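Side-chain contacts in VP4 CORE protein (Bluetongue virus, PDB 2JHP), which caps viral messenger RNA, working as a multi-step capping enzyme that carries methyltransferase domains, and forms part of the inner capsid: residues Glu277-Thr280 and Thr281-Ala284; Glu290-Ala293 and Tyr294-Gly297; Asp243-Lys246 and Asp247-His251; Val366-Met369 and Val370-Tyr373; Met205-Lys208 and Lys209-Gly213. One frame throughout, in Å; residues are numbered along the deposited sequence.

Five local contacts illustrate how helix ends and turns are built in one methyltransferase fold. Interactions 1 and 2 occupy the two ends of helix 280-295, their centres about 20 Å apart. Interaction 2 meets interaction 3 directly: M296 CE lies 3.4 Å from K245 O, bringing the end of helix 280-295 against the start of helix 246-249. These three sit near one bound S-adenosyl-L-homocysteine, about 6 Å from the side chain of D243, 8 Å from that of I292 and 9 Å from that of T281. Interaction 5 lies nearer a bound guanine, about 7 Å from the side chain of S211. Interactions 4 and 5 touch none of the others, their centres at least 22 and 27 Å away.

Interaction 1 of 5, residues Glu277-Thr280 and Thr281-Ala284; sequences EWET and TRFA
E279 and R282 make the closer side-chain contact at the start of helix 280-295, and they do so through carbon more than through charge. The chain of R282 runs past CB of E279, which lies 3.5 Å from R282 CG and near the plane of the guanidinium at its edge. E279 OE1 rests 3.4 Å from the same R282 CG, yet remains 4.3 Å from R282 NE, too far for a salt bridge; the carboxylate and guanidinium planes are turned 49° apart. The attraction between these charges is therefore probably modest at this exposed surface. The backbone is firmer: A284 N donates to T280 O at 2.9 Å, the first regular helical bond of the contact, whereas R282 N to E279 O is weak. Looser still is the outer side, where T281 OG1 reaches W278 O in a weak bond of 3.4 Å, and the indole of W278 has T280 CG2 over the rim of one face. One residue on, F283 meets K313 and R287 in cation-pi contacts. The turn thus follows the incompletely modelled loop after strand 260-264 and launches the helix that leads on to strand 302-308.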
loop_
_atom_site.group_PDB
_atom_site.type_symbol
_atom_site.label_atom_id
_atom_site.label_comp_id
_atom_site.label_asym_id
_atom_site.label_seq_id
_atom_site.Cartn_x
_atom_site.Cartn_y
_atom_site.Cartn_z
ATOM N N GLU A 277 22.307 -38.491 -31.624
ATOM C CA GLU A 277 21.707 -37.168 -31.580
ATOM C C GLU A 277 20.911 -36.977 -30.285
ATOM O O GLU A 277 19.792 -37.489 -30.136
ATOM C CB GLU A 277 20.825 -36.920 -32.818
ATOM C CG GLU A 277 20.154 -35.531 -32.869
ATOM C CD GLU A 277 18.799 -35.486 -32.152
ATOM O OE1 GLU A 277 18.545 -34.510 -31.412
ATOM O OE2 GLU A 277 17.992 -36.435 -32.327
ATOM N N TRP A 278 21.508 -36.248 -29.343
ATOM C CA TRP A 278 20.800 -35.884 -28.125
ATOM C C TRP A 278 21.252 -34.562 -27.486
ATOM O O TRP A 278 22.147 -33.846 -27.964
ATOM C CB TRP A 278 20.763 -37.026 -27.091
ATOM C CG TRP A 278 21.956 -37.924 -27.081
ATOM C CD1 TRP A 278 21.942 -39.290 -27.129
ATOM C CD2 TRP A 278 23.343 -37.540 -27.025
ATOM N NE1 TRP A 278 23.225 -39.785 -27.101
ATOM C CE2 TRP A 278 24.107 -38.735 -27.042
ATOM C CE3 TRP A 278 24.015 -36.307 -26.968
ATOM C CZ2 TRP A 278 25.509 -38.743 -26.994
ATOM C CZ3 TRP A 278 25.408 -36.307 -26.930
ATOM C CH2 TRP A 278 26.139 -37.523 -26.937
ATOM N N GLU A 279 20.611 -34.224 -26.386
ATOM C CA GLU A 279 20.966 -32.979 -25.818
ATOM C C GLU A 279 21.542 -33.083 -24.401
ATOM O O GLU A 279 21.030 -32.496 -23.444
ATOM C CB GLU A 279 19.857 -31.935 -26.098
ATOM C CG GLU A 279 19.367 -32.052 -27.641
ATOM C CD GLU A 279 18.714 -30.756 -28.171
ATOM O OE1 GLU A 279 19.354 -29.674 -28.104
ATOM O OE2 GLU A 279 17.567 -30.838 -28.677
ATOM N N THR A 280 22.620 -33.876 -24.309
ATOM C CA THR A 280 23.626 -33.748 -23.253
ATOM C C THR A 280 24.244 -32.353 -23.441
ATOM O O THR A 280 24.694 -31.722 -22.478
ATOM C CB THR A 280 24.737 -34.869 -23.293
ATOM O OG1 THR A 280 25.560 -34.752 -24.472
ATOM C CG2 THR A 280 24.144 -36.328 -23.264
ATOM N N THR A 281 24.215 -31.877 -24.690
ATOM C CA THR A 281 24.522 -30.490 -25.067
ATOM C C THR A 281 23.772 -29.453 -24.220
ATOM O O THR A 281 24.390 -28.552 -23.633
ATOM C CB THR A 281 24.141 -30.222 -26.536
ATOM O OG1 THR A 281 24.401 -31.386 -27.330
ATOM C CG2 THR A 281 24.916 -29.040 -27.090
ATOM N N ARG A 282 22.443 -29.579 -24.180
ATOM C CA ARG A 282 21.585 -28.663 -23.418
ATOM C C ARG A 282 21.949 -28.656 -21.932
ATOM O O ARG A 282 21.844 -27.624 -21.253
ATOM C CB ARG A 282 20.114 -29.052 -23.561
ATOM C CG ARG A 282 19.468 -28.689 -24.881
ATOM C CD ARG A 282 17.946 -28.771 -24.780
ATOM N NE ARG A 282 17.489 -30.066 -24.270
ATOM C CZ ARG A 282 16.322 -30.275 -23.657
ATOM N NH1 ARG A 282 16.011 -31.497 -23.235
ATOM N NH2 ARG A 282 15.469 -29.271 -23.465
ATOM N N PHE A 283 22.370 -29.821 -21.443
ATOM C CA PHE A 283 22.743 -30.004 -20.050
ATOM C C PHE A 283 24.070 -29.299 -19.739
ATOM O O PHE A 283 24.188 -28.591 -18.740
ATOM C CB PHE A 283 22.823 -31.498 -19.732
ATOM C CG PHE A 283 22.793 -31.809 -18.265
ATOM C CD1 PHE A 283 21.579 -31.966 -17.600
ATOM C CD2 PHE A 283 23.981 -31.957 -17.546
ATOM C CE1 PHE A 283 21.541 -32.253 -16.234
ATOM C CE2 PHE A 283 23.959 -32.243 -16.170
ATOM C CZ PHE A 283 22.732 -32.396 -15.516
ATOM N N ALA A 284 25.059 -29.481 -20.611
ATOM C CA ALA A 284 26.370 -28.865 -20.416
ATOM C C ALA A 284 26.338 -27.340 -20.571
ATOM O O ALA A 284 27.218 -26.652 -20.064
ATOM C CB ALA A 284 27.407 -29.495 -21.340
#

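Interaction 2 of 5, residues Glu290-Ala293 and Tyr294-Gly297; sequences EEIA and YEMG
I292 meets E295 and M296 in the last turn of helix 280-295, the helix linking strands 260-264 and 302-308 of a Rossmann-like methyltransferase fold. The carboxylate of E295 folds back along its own helix: with CG anti to the carbonyl carbon (chi1 -63°) and the chain extended, OE1 arrives 3.4 Å from I292 CA. E295 CG meanwhile presses on E291 O, 3.1 Å away. On the next residue the thioether swings across, and M296 SD lies 4.3 Å from I292 CG2 in a loose apolar contact. Beneath these side chains the helical bonding is regular and then frays. Y294 N binds E290 O and E295 N binds E291 O, both fairly straight, but M296 N divides itself between I292 O at 3.1 Å and, weakly, A293 O; M296 is also where the backbone leaves helical geometry. Further out, the buried I292 is seated on F262 and W264 of strand 260-264 and on I248, while A293 also faces F262. E290, at the other end of the turn, is fixed by a salt bridge to R287 and by the backbone NH of I319, which turns its carboxylate toward strand 315-320. The bent tip of M296 completes the arrangement, with CE 3.4 Å from I248 CB.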
loop_
_atom_site.group_PDB
_atom_site.type_symbol
_atom_site.label_atom_id
_atom_site.label_comp_id
_atom_site.label_asym_id
_atom_site.label_seq_id
_atom_site.Cartn_x
_atom_site.Cartn_y
_atom_site.Cartn_z
ATOM N N GLU A 290 25.831 -21.715 -14.899
ATOM C CA GLU A 290 25.923 -21.814 -13.448
ATOM C C GLU A 290 27.369 -21.670 -12.966
ATOM O O GLU A 290 27.657 -20.888 -12.053
ATOM C CB GLU A 290 25.336 -23.152 -12.976
ATOM C CG GLU A 290 23.815 -23.260 -13.095
ATOM C CD GLU A 290 23.281 -24.667 -12.831
ATOM O OE1 GLU A 290 24.048 -25.546 -12.363
ATOM O OE2 GLU A 290 22.082 -24.897 -13.104
ATOM N N GLU A 291 28.263 -22.435 -13.594
ATOM C CA GLU A 291 29.689 -22.450 -13.285
ATOM C C GLU A 291 30.340 -21.085 -13.508
ATOM O O GLU A 291 31.058 -20.593 -12.647
ATOM C CB GLU A 291 30.382 -23.513 -14.129
ATOM C CG GLU A 291 30.062 -24.941 -13.702
ATOM C CD GLU A 291 30.609 -25.995 -14.656
ATOM O OE1 GLU A 291 31.363 -25.638 -15.602
ATOM O OE2 GLU A 291 30.286 -27.194 -14.458
ATOM N N ILE A 292 30.071 -20.472 -14.658
ATOM C CA ILE A 292 30.530 -19.109 -14.939
ATOM C C ILE A 292 30.056 -18.134 -13.860
ATOM O O ILE A 292 30.829 -17.298 -13.382
ATOM C CB ILE A 292 30.111 -18.652 -16.359
ATOM C CG1 ILE A 292 31.011 -19.350 -17.395
ATOM C CG2 ILE A 292 30.202 -17.132 -16.492
ATOM C CD1 ILE A 292 30.638 -19.134 -18.853
ATOM N N ALA A 293 28.793 -18.276 -13.463
ATOM C CA ALA A 293 28.207 -17.431 -12.425
ATOM C C ALA A 293 28.892 -17.653 -11.072
ATOM O O ALA A 293 29.248 -16.688 -10.393
ATOM C CB ALA A 293 26.680 -17.658 -12.324
ATOM N N TYR A 294 29.074 -18.920 -10.696
ATOM C CA TYR A 294 29.732 -19.275 -9.437
ATOM C C TYR A 294 31.157 -18.704 -9.372
ATOM O O TYR A 294 31.547 -18.151 -8.347
ATOM C CB TYR A 294 29.730 -20.800 -9.227
ATOM C CG TYR A 294 30.051 -21.245 -7.811
ATOM C CD1 TYR A 294 29.060 -21.268 -6.822
ATOM C CD2 TYR A 294 31.334 -21.649 -7.461
ATOM C CE1 TYR A 294 29.336 -21.668 -5.523
ATOM C CE2 TYR A 294 31.630 -22.060 -6.151
ATOM C CZ TYR A 294 30.617 -22.064 -5.190
ATOM O OH TYR A 294 30.885 -22.463 -3.897
ATOM N N GLU A 295 31.914 -18.819 -10.469
ATOM C CA GLU A 295 33.275 -18.277 -10.554
ATOM C C GLU A 295 33.248 -16.785 -10.305
ATOM O O GLU A 295 34.159 -16.224 -9.696
ATOM C CB GLU A 295 33.882 -18.509 -11.940
ATOM C CG GLU A 295 34.083 -19.954 -12.354
ATOM C CD GLU A 295 34.511 -20.072 -13.807
ATOM O OE1 GLU A 295 33.651 -20.376 -14.666
ATOM O OE2 GLU A 295 35.708 -19.846 -14.095
ATOM N N MET A 296 32.183 -16.159 -10.788
ATOM C CA MET A 296 32.022 -14.724 -10.734
ATOM C C MET A 296 31.197 -14.240 -9.537
ATOM O O MET A 296 30.814 -13.070 -9.470
ATOM C CB MET A 296 31.413 -14.237 -12.037
ATOM C CG MET A 296 32.420 -14.049 -13.135
ATOM S SD MET A 296 31.584 -13.522 -14.624
ATOM C CE MET A 296 32.759 -12.316 -15.175
ATOM N N GLY A 297 30.926 -15.135 -8.591
ATOM C CA GLY A 297 30.386 -14.720 -7.300
ATOM C C GLY A 297 31.404 -13.778 -6.686
ATOM O O GLY A 297 32.612 -14.020 -6.769
#

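Interaction 3 of 5, residues Asp243-Lys246 and Asp247-His251; sequences DSKK and DILKH
D247 reaches back from the first turn of helix 246-249 to hold the chain that leads into it. Its CB and CG both lie 3.6 Å from S244 O. With CG set anti to the carbonyl carbon (chi1 -56°), the carboxylate swings toward the incoming loop, where OD2 collects two backbone donors: D243 N at 3.1 Å, nearly along the C-O axis, and S244 N in a weak but straight bond. OD2 also lies 3.1 Å from D243 OD1, the two carboxylates nearly coplanar, 12° apart. Two acceptors so close would be expected to repel, a cost that the pair of N-H groups probably offsets. In return D247 N donates to S244 O from above the carbonyl plane. K245 O takes both I248 N and L249 N, and L249 CD2 closes over the oxygen at 3.3 Å while lying against CB, CG and CD of the extended K245 chain. I248, buried, packs on residues of strands 192-196 and 219-223. Here an aspartate carboxylate takes backbone N-H groups of the incoming turn where the short helix after strand 235-238 of the Rossmann-like methyltransferase fold begins, with the D243 side chain about 6 Å from bound S-adenosyl-L-homocysteine.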
loop_
_atom_site.group_PDB
_atom_site.type_symbol
_atom_site.label_atom_id
_atom_site.label_comp_id
_atom_site.label_asym_id
_atom_site.label_seq_id
_atom_site.Cartn_x
_atom_site.Cartn_y
_atom_site.Cartn_z
ATOM N N ASP A 243 32.194 -18.656 -23.458
ATOM C CA ASP A 243 32.598 -19.967 -22.937
ATOM C C ASP A 243 33.289 -19.889 -21.567
ATOM O O ASP A 243 33.356 -20.891 -20.845
ATOM C CB ASP A 243 33.427 -20.770 -23.969
ATOM C CG ASP A 243 34.712 -20.060 -24.404
ATOM O OD1 ASP A 243 34.908 -18.871 -24.070
ATOM O OD2 ASP A 243 35.536 -20.707 -25.096
ATOM N N SER A 244 33.781 -18.701 -21.209
ATOM C CA SER A 244 34.409 -18.479 -19.901
ATOM C C SER A 244 34.083 -17.116 -19.306
ATOM O O SER A 244 33.623 -16.206 -20.003
ATOM C CB SER A 244 35.926 -18.661 -19.971
ATOM O OG SER A 244 36.502 -17.814 -20.952
ATOM N N LYS A 245 34.330 -16.993 -18.005
ATOM C CA LYS A 245 34.140 -15.743 -17.281
ATOM C C LYS A 245 34.918 -14.594 -17.915
ATOM O O LYS A 245 34.495 -13.442 -17.832
ATOM C CB LYS A 245 34.553 -15.910 -15.814
ATOM C CG LYS A 245 35.982 -16.398 -15.596
ATOM C CD LYS A 245 36.358 -16.371 -14.127
ATOM C CE LYS A 245 37.785 -16.888 -13.921
ATOM N NZ LYS A 245 38.208 -16.899 -12.488
ATOM N N LYS A 246 36.048 -14.920 -18.548
ATOM C CA LYS A 246 36.896 -13.937 -19.222
ATOM C C LYS A 246 36.129 -13.039 -20.194
ATOM O O LYS A 246 36.438 -11.853 -20.319
ATOM C CB LYS A 246 38.030 -14.634 -19.967
ATOM C CG LYS A 246 39.170 -15.164 -19.078
ATOM C CD LYS A 246 40.065 -16.172 -19.816
ATOM C CE LYS A 246 41.023 -15.494 -20.788
ATOM N NZ LYS A 246 41.930 -16.478 -21.458
ATOM N N ASP A 247 35.128 -13.603 -20.868
ATOM C CA ASP A 247 34.327 -12.866 -21.851
ATOM C C ASP A 247 33.444 -11.787 -21.225
ATOM O O ASP A 247 32.923 -10.919 -21.925
ATOM C CB ASP A 247 33.456 -13.838 -22.654
ATOM C CG ASP A 247 34.268 -14.921 -23.337
ATOM O OD1 ASP A 247 35.299 -14.583 -23.963
ATOM O OD2 ASP A 247 33.877 -16.106 -23.251
ATOM N N ILE A 248 33.287 -11.857 -19.904
ATOM C CA ILE A 248 32.409 -10.970 -19.145
ATOM C C ILE A 248 33.204 -10.012 -18.255
ATOM O O ILE A 248 32.832 -8.849 -18.102
ATOM C CB ILE A 248 31.417 -11.784 -18.288
ATOM C CG1 ILE A 248 30.669 -12.791 -19.164
ATOM C CG2 ILE A 248 30.437 -10.864 -17.558
ATOM C CD1 ILE A 248 29.985 -13.855 -18.393
ATOM N N LEU A 249 34.294 -10.512 -17.673
ATOM C CA LEU A 249 35.212 -9.690 -16.886
ATOM C C LEU A 249 35.690 -8.447 -17.641
ATOM O O LEU A 249 35.761 -7.359 -17.061
ATOM C CB LEU A 249 36.439 -10.498 -16.420
ATOM C CG LEU A 249 36.535 -11.225 -15.066
ATOM C CD1 LEU A 249 35.556 -10.704 -14.010
ATOM C CD2 LEU A 249 36.378 -12.719 -15.237
ATOM N N LYS A 250 36.005 -8.606 -18.927
ATOM C CA LYS A 250 36.577 -7.512 -19.717
ATOM C C LYS A 250 35.601 -6.353 -19.981
ATOM O O LYS A 250 36.027 -5.242 -20.305
ATOM C CB LYS A 250 37.236 -8.024 -21.013
ATOM C CG LYS A 250 36.290 -8.612 -22.058
ATOM C CD LYS A 250 37.029 -8.975 -23.350
ATOM C CE LYS A 250 37.381 -7.738 -24.182
ATOM N NZ LYS A 250 38.222 -8.062 -25.374
ATOM N N HIS A 251 34.303 -6.605 -19.818
ATOM C CA HIS A 251 33.293 -5.554 -19.983
ATOM C C HIS A 251 32.755 -5.066 -18.636
ATOM O O HIS A 251 31.590 -4.663 -18.518
ATOM C CB HIS A 251 32.157 -6.021 -20.911
ATOM C CG HIS A 251 32.633 -6.527 -22.237
ATOM N ND1 HIS A 251 33.310 -5.733 -23.139
ATOM C CD2 HIS A 251 32.541 -7.751 -22.810
ATOM C CE1 HIS A 251 33.617 -6.446 -24.209
ATOM N NE2 HIS A 251 33.156 -7.672 -24.037
#

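Interaction 4 of 5, residues Val366-Met369 and Val370-Tyr373; sequences VRKM and VELY
E371 sets its CG anti to the carbonyl carbon (chi1 -57°) and then runs extended, which lays the carboxylate back against R367. R367 in turn holds CG opposite its backbone N (chi1 -157°), and E371 OE2 settles 3.4 Å from that CG. The charged ends do not pair: R367 NE is 5.8 Å from OE2, because the arginine bends away to give NH2 to P310 O, while OE2 is hydrogen-bonded to Y334 OH. These turns belong to helix 363-373, which follows strand 357-362 and packs V366, M369 and V370 on L336 of strand 335-341, in the mixed sheet of the Rossmann-like methyltransferase fold. On the solvent-facing side the aliphatic part of K368 lies obliquely across L372, CD to CG 3.8 Å, and its NZ remains 4.8 Å from E371 OE1, so any attraction there is loose. At the C-terminal end of the helix the buried Y373 turns back on M369. M369 O lies 3.3 Å from Y373 CD2, oblique to the ring, and the same oxygen accepts Y373 N at 2.9 Å. Past the ring, the phenol OH is tied to T168 O, and L372 CB sits over the centre of one ring face, 3.8 Å above its plane.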
loop_
_atom_site.group_PDB
_atom_site.type_symbol
_atom_site.label_atom_id
_atom_site.label_comp_id
_atom_site.label_asym_id
_atom_site.label_seq_id
_atom_site.Cartn_x
_atom_site.Cartn_y
_atom_site.Cartn_z
ATOM N N VAL A 366 10.409 -32.116 -9.956
ATOM C CA VAL A 366 10.641 -30.954 -10.783
ATOM C C VAL A 366 9.770 -31.055 -12.052
ATOM O O VAL A 366 9.517 -30.068 -12.738
ATOM C CB VAL A 366 12.172 -30.797 -11.019
ATOM C CG1 VAL A 366 12.519 -30.664 -12.480
ATOM C CG2 VAL A 366 12.722 -29.615 -10.199
ATOM N N ARG A 367 9.279 -32.261 -12.318
ATOM C CA ARG A 367 8.344 -32.524 -13.411
ATOM C C ARG A 367 6.933 -32.106 -12.994
ATOM O O ARG A 367 6.185 -31.547 -13.797
ATOM C CB ARG A 367 8.386 -34.008 -13.776
ATOM C CG ARG A 367 7.935 -34.365 -15.178
ATOM C CD ARG A 367 8.939 -35.315 -15.837
ATOM N NE ARG A 367 10.125 -34.574 -16.279
ATOM C CZ ARG A 367 11.267 -35.128 -16.691
ATOM N NH1 ARG A 367 11.422 -36.457 -16.719
ATOM N NH2 ARG A 367 12.267 -34.341 -17.074
ATOM N N LYS A 368 6.587 -32.378 -11.733
ATOM C CA LYS A 368 5.305 -31.970 -11.161
ATOM C C LYS A 368 5.130 -30.462 -11.171
ATOM O O LYS A 368 4.043 -29.967 -11.476
ATOM C CB LYS A 368 5.141 -32.477 -9.724
ATOM C CG LYS A 368 4.041 -33.521 -9.533
ATOM C CD LYS A 368 2.628 -32.911 -9.480
ATOM C CE LYS A 368 1.554 -33.981 -9.692
ATOM N NZ LYS A 368 0.173 -33.430 -9.656
ATOM N N MET A 369 6.189 -29.733 -10.830
ATOM C CA MET A 369 6.095 -28.282 -10.741
ATOM C C MET A 369 5.533 -27.687 -12.033
ATOM O O MET A 369 4.556 -26.928 -11.998
ATOM C CB MET A 369 7.448 -27.657 -10.386
ATOM C CG MET A 369 7.834 -27.808 -8.930
ATOM S SD MET A 369 9.023 -26.565 -8.388
ATOM C CE MET A 369 10.540 -27.183 -9.093
ATOM N N VAL A 370 6.146 -28.053 -13.161
ATOM C CA VAL A 370 5.678 -27.663 -14.489
ATOM C C VAL A 370 4.184 -27.962 -14.634
ATOM O O VAL A 370 3.392 -27.079 -14.951
ATOM C CB VAL A 370 6.470 -28.394 -15.599
ATOM C CG1 VAL A 370 5.838 -28.157 -16.987
ATOM C CG2 VAL A 370 7.946 -27.987 -15.575
ATOM N N GLU A 371 3.803 -29.205 -14.365
ATOM C CA GLU A 371 2.410 -29.652 -14.505
ATOM C C GLU A 371 1.437 -28.911 -13.594
ATOM O O GLU A 371 0.259 -28.777 -13.925
ATOM C CB GLU A 371 2.311 -31.147 -14.234
ATOM C CG GLU A 371 3.196 -31.965 -15.145
ATOM C CD GLU A 371 3.563 -33.313 -14.557
ATOM O OE1 GLU A 371 2.880 -33.776 -13.606
ATOM O OE2 GLU A 371 4.540 -33.910 -15.059
ATOM N N LEU A 372 1.930 -28.442 -12.451
ATOM C CA LEU A 372 1.095 -27.736 -11.491
ATOM C C LEU A 372 0.971 -26.239 -11.779
ATOM O O LEU A 372 -0.089 -25.665 -11.555
ATOM C CB LEU A 372 1.602 -27.939 -10.053
ATOM C CG LEU A 372 1.383 -29.275 -9.333
ATOM C CD1 LEU A 372 2.085 -29.265 -7.977
ATOM C CD2 LEU A 372 -0.092 -29.568 -9.155
ATOM N N TYR A 373 2.037 -25.609 -12.275
ATOM C CA TYR A 373 2.068 -24.145 -12.354
ATOM C C TYR A 373 2.151 -23.520 -13.753
ATOM O O TYR A 373 1.708 -22.391 -13.946
ATOM C CB TYR A 373 3.156 -23.581 -11.419
ATOM C CG TYR A 373 3.056 -24.106 -10.002
ATOM C CD1 TYR A 373 1.943 -23.825 -9.202
ATOM C CD2 TYR A 373 4.063 -24.898 -9.468
ATOM C CE1 TYR A 373 1.842 -24.323 -7.904
ATOM C CE2 TYR A 373 3.972 -25.399 -8.171
ATOM C CZ TYR A 373 2.863 -25.110 -7.394
ATOM O OH TYR A 373 2.797 -25.621 -6.111
#

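Interaction 5 of 5, residues Met205-Lys208 and Lys209-Gly213; sequences MQFK and KRSPG
Regular backbone bonds run from K209 N to M205 O and from R210 N to Q206 O, and the helix 202-210 then breaks at S211, whose N still reaches F207 O at 2.6 Å before helix 212-216 starts. One turn apart, Q206 and R210 meet through their polar ends. Successive bends in Q206 (chi1 -75°, chi2 -63°) curl its amide back, and OE1 then receives both R210 NH1 at 2.6 Å and R210 NH2 at 2.8 Å. The oxygen lies in the guanidinium plane, at its edge, but the amide itself stands nearly upright to that plane, 79° apart. Both nitrogens approach from the same face of the amide; NH2 is only moderately tilted from the carbonyl plane, whereas NH1 sits well above it. Q206 CB covers one face of the guanidinium, and R210 NE is held separately by a salt bridge to D176, so the arginine is gripped from two directions. Alongside, K209 CE passes 3.6 Å from Q206 NE2. Against the buried F207 ring, S211 CB stands over one face and packs there in a CH-pi contact, 4.2 Å from the centroid. F207 and S211 also touch D184, and F207 touches R214, two residues of a guanine pocket. P212 has no N-H to offer K208 O, which instead takes a CA-H contact at 3.3 Å from P212 CA. The chemistry implies a neutral amide oxygen that accepts two N-H groups of an arginine whose charge is met by D176.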
loop_
_atom_site.group_PDB
_atom_site.type_symbol
_atom_site.label_atom_id
_atom_site.label_comp_id
_atom_site.label_asym_id
_atom_site.label_seq_id
_atom_site.Cartn_x
_atom_site.Cartn_y
_atom_site.Cartn_z
ATOM N N MET A 205 13.388 -5.379 -25.790
ATOM C CA MET A 205 12.707 -4.172 -26.262
ATOM C C MET A 205 11.274 -4.095 -25.756
ATOM O O MET A 205 10.756 -3.005 -25.539
ATOM C CB MET A 205 12.765 -4.073 -27.789
ATOM C CG MET A 205 14.187 -3.918 -28.337
ATOM S SD MET A 205 15.055 -2.404 -27.830
ATOM C CE MET A 205 14.444 -1.247 -29.069
ATOM N N GLN A 206 10.646 -5.250 -25.546
ATOM C CA GLN A 206 9.322 -5.279 -24.940
ATOM C C GLN A 206 9.364 -4.897 -23.461
ATOM O O GLN A 206 8.421 -4.297 -22.945
ATOM C CB GLN A 206 8.632 -6.627 -25.155
ATOM C CG GLN A 206 8.111 -6.825 -26.574
ATOM C CD GLN A 206 7.040 -5.815 -26.967
ATOM O OE1 GLN A 206 5.860 -6.016 -26.692
ATOM N NE2 GLN A 206 7.449 -4.734 -27.624
ATOM N N PHE A 207 10.467 -5.226 -22.794
ATOM C CA PHE A 207 10.686 -4.786 -21.415
ATOM C C PHE A 207 10.818 -3.258 -21.359
ATOM O O PHE A 207 10.175 -2.605 -20.534
ATOM C CB PHE A 207 11.905 -5.477 -20.808
ATOM C CG PHE A 207 12.066 -5.248 -19.322
ATOM C CD1 PHE A 207 11.232 -5.889 -18.406
ATOM C CD2 PHE A 207 13.071 -4.406 -18.836
ATOM C CE1 PHE A 207 11.386 -5.684 -17.036
ATOM C CE2 PHE A 207 13.228 -4.198 -17.462
ATOM C CZ PHE A 207 12.386 -4.837 -16.567
ATOM N N LYS A 208 11.625 -2.695 -22.257
ATOM C CA LYS A 208 11.731 -1.241 -22.412
ATOM C C LYS A 208 10.358 -0.590 -22.586
ATOM O O LYS A 208 10.070 0.419 -21.951
ATOM C CB LYS A 208 12.640 -0.878 -23.592
ATOM C CG LYS A 208 12.808 0.625 -23.794
ATOM C CD LYS A 208 13.443 1.021 -25.155
ATOM C CE LYS A 208 12.442 1.050 -26.292
ATOM N NZ LYS A 208 13.110 1.436 -27.563
ATOM N N LYS A 209 9.521 -1.183 -23.436
ATOM C CA LYS A 209 8.194 -0.640 -23.755
ATOM C C LYS A 209 7.216 -0.761 -22.581
ATOM O O LYS A 209 6.524 0.196 -22.247
ATOM C CB LYS A 209 7.639 -1.291 -25.039
ATOM C CG LYS A 209 6.255 -0.833 -25.476
ATOM C CD LYS A 209 6.254 -0.488 -26.974
ATOM C CE LYS A 209 5.734 -1.620 -27.876
ATOM N NZ LYS A 209 4.358 -1.323 -28.407
ATOM N N ARG A 210 7.182 -1.924 -21.941
ATOM C CA ARG A 210 6.285 -2.135 -20.801
ATOM C C ARG A 210 6.806 -1.539 -19.481
ATOM O O ARG A 210 6.013 -1.149 -18.631
ATOM C CB ARG A 210 5.984 -3.618 -20.618
ATOM C CG ARG A 210 5.368 -4.277 -21.817
ATOM C CD ARG A 210 4.770 -5.601 -21.407
ATOM N NE ARG A 210 4.759 -6.653 -22.433
ATOM C CZ ARG A 210 5.069 -6.515 -23.726
ATOM N NH1 ARG A 210 5.439 -5.342 -24.228
ATOM N NH2 ARG A 210 5.007 -7.578 -24.524
ATOM N N SER A 211 8.125 -1.482 -19.314
ATOM C CA SER A 211 8.726 -0.963 -18.091
ATOM C C SER A 211 9.843 0.050 -18.376
ATOM O O SER A 211 11.015 -0.234 -18.103
ATOM C CB SER A 211 9.283 -2.115 -17.254
ATOM O OG SER A 211 8.388 -3.208 -17.215
ATOM N N PRO A 212 9.486 1.234 -18.924
ATOM C CA PRO A 212 10.497 2.250 -19.269
ATOM C C PRO A 212 11.476 2.533 -18.129
ATOM O O PRO A 212 12.688 2.541 -18.348
ATOM C CB PRO A 212 9.664 3.510 -19.571
ATOM C CG PRO A 212 8.291 3.010 -19.908
ATOM C CD PRO A 212 8.113 1.668 -19.246
ATOM N N GLY A 213 10.937 2.736 -16.925
ATOM C CA GLY A 213 11.710 3.145 -15.750
ATOM C C GLY A 213 12.888 2.244 -15.423
ATOM O O GLY A 213 14.053 2.648 -15.567
#